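Side-chain contact in type-2 ice-structuring protein (Brachyopsis rostratus, PDB 2ZIB), which binds to ice crystals and inhibits their growth, protecting the blood of this fish from freezing in subzero sea water: residues A[47-50]-A[51-55]. Numbering follows the deposited sequence.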
loop_
_atom_site.group_PDB
_atom_site.type_symbol
_atom_site.label_atom_id
_atom_site.label_comp_id
_atom_site.label_asym_id
_atom_site.label_seq_id
_atom_site.Cartn_x
_atom_site.Cartn_y
_atom_site.Cartn_z
ATOM N N SER A 47 2.251 -3.750 0.799
ATOM C CA SER A 47 1.547 -4.774 0.029
ATOM C C SER A 47 0.502 -5.426 0.930
ATOM O O SER A 47 0.644 -5.445 2.166
ATOM C CB SER A 47 2.538 -5.793 -0.513
ATOM O OG SER A 47 3.141 -6.483 0.567
ATOM N N ILE A 48 -0.548 -5.972 0.317
ATOM C CA ILE A 48 -1.695 -6.513 1.030
ATOM C C ILE A 48 -2.017 -7.904 0.505
ATOM O O ILE A 48 -2.145 -8.120 -0.710
ATOM C CB ILE A 48 -2.906 -5.590 0.860
ATOM C CG1 ILE A 48 -2.578 -4.149 1.292
ATOM C CG2 ILE A 48 -4.123 -6.173 1.611
ATOM C CD1 ILE A 48 -3.748 -3.181 1.273
ATOM N N HIS A 49 -2.101 -8.874 1.419
ATOM C CA HIS A 49 -2.115 -10.294 1.009
ATOM C C HIS A 49 -3.299 -11.065 1.520
ATOM O O HIS A 49 -3.370 -12.269 1.299
ATOM C CB HIS A 49 -0.815 -10.963 1.472
ATOM C CG HIS A 49 0.373 -10.330 0.835
ATOM N ND1 HIS A 49 0.691 -10.575 -0.475
ATOM C CD2 HIS A 49 1.221 -9.361 1.268
ATOM C CE1 HIS A 49 1.703 -9.797 -0.825
ATOM N NE2 HIS A 49 2.058 -9.068 0.230
ATOM N N SER A 50 -4.235 -10.381 2.164
ATOM C CA SER A 50 -5.458 -11.023 2.680
ATOM C C SER A 50 -6.464 -9.982 3.024
ATOM O O SER A 50 -6.122 -8.810 3.227
ATOM C CB SER A 50 -5.189 -11.838 3.958
ATOM O OG SER A 50 -4.778 -10.989 4.992
ATOM N N LEU A 51 -7.717 -10.410 3.197
ATOM C CA LEU A 51 -8.718 -9.493 3.710
ATOM C C LEU A 51 -8.371 -9.074 5.114
ATOM O O LEU A 51 -8.643 -7.940 5.498
ATOM C CB LEU A 51 -10.125 -10.120 3.667
ATOM C CG LEU A 51 -11.238 -9.159 4.129
ATOM C CD1 LEU A 51 -11.435 -7.834 3.368
ATOM C CD2 LEU A 51 -12.583 -9.945 4.142
ATOM N N GLU A 52 -7.749 -9.970 5.886
ATOM C CA GLU A 52 -7.296 -9.565 7.223
ATOM C C GLU A 52 -6.376 -8.343 7.200
ATOM O O GLU A 52 -6.549 -7.406 7.994
ATOM C CB GLU A 52 -6.570 -10.743 7.863
ATOM C CG GLU A 52 -6.158 -10.599 9.304
ATOM C CD GLU A 52 -5.871 -11.967 9.901
ATOM O OE1 GLU A 52 -4.917 -12.657 9.434
ATOM O OE2 GLU A 52 -6.621 -12.385 10.798
ATOM N N GLU A 53 -5.411 -8.356 6.294
ATOM C CA GLU A 53 -4.510 -7.195 6.139
ATOM C C GLU A 53 -5.244 -5.978 5.617
ATOM O O GLU A 53 -5.037 -4.883 6.123
ATOM C CB GLU A 53 -3.343 -7.578 5.231
ATOM C CG GLU A 53 -2.292 -8.359 5.994
ATOM C CD GLU A 53 -1.052 -8.630 5.187
ATOM O OE1 GLU A 53 -1.057 -8.459 3.948
ATOM O OE2 GLU A 53 -0.006 -8.982 5.798
ATOM N N GLN A 54 -6.131 -6.177 4.646
ATOM C CA GLN A 54 -6.955 -5.096 4.092
ATOM C C GLN A 54 -7.667 -4.396 5.232
ATOM O O GLN A 54 -7.702 -3.178 5.311
ATOM C CB GLN A 54 -7.956 -5.666 3.075
ATOM C CG GLN A 54 -9.001 -4.673 2.550
ATOM C CD GLN A 54 -8.448 -3.646 1.551
ATOM O OE1 GLN A 54 -7.295 -3.755 1.099
ATOM N NE2 GLN A 54 -9.249 -2.648 1.218
ATOM N N LEU A 55 -8.321 -5.186 6.095
ATOM C CA LEU A 55 -9.108 -4.607 7.162
ATOM C C LEU A 55 -8.231 -3.962 8.240
ATOM O O LEU A 55 -8.588 -2.925 8.798
ATOM C CB LEU A 55 -10.029 -5.685 7.783
ATOM C CG LEU A 55 -11.142 -6.221 6.859
ATOM C CD1 LEU A 55 -11.866 -7.419 7.575
ATOM C CD2 LEU A 55 -12.146 -5.087 6.440
HETATM O O HOH W 1 -2.940 -11.927 7.099
#
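Ser50 and Glu53 meet where the loop after strand 44-45 turns into helix 51-60. Ser50 is the N-cap residue, and Ser50 OG accepts a nearly straight hydrogen bond from Glu53 N at 3.0 Å. With chi1 at 64°, OG sits between the backbone N and the carbonyl carbon and faces the first helical turn. Ser50 O accepts a hydrogen bond from Gln54 N at 3.0 Å. The Glu53 chain is extended beyond CG, and Glu53 OE1 accepts from His49 N at 2.8 Å. That bond is bent (141°), with the donor nearly along the C-O axis. Glu53 OE1 also lies at the edge of the His49 ring, 3.6 Å from His49 CD2, with ring and carboxylate planes 62° apart. His49 ND1 is hydrogen-bonded to Asp87. Glu53 OE2 forms a salt bridge with Arg20, which may favour the charged carboxylate. This cap starts the second helix of the C-type lectin fold. The tight side is buried. There Ile48 CG2 packs 3.6 Å from Gln54 N, and Ile48 CD1 lies 3.6 Å from Gln54 OE1. This amide oxygen accepts from Trp115 NE1. The other side is looser. A water lies 2.9 Å from Ser50 OG and donates to Glu52 OE1, on the exposed side.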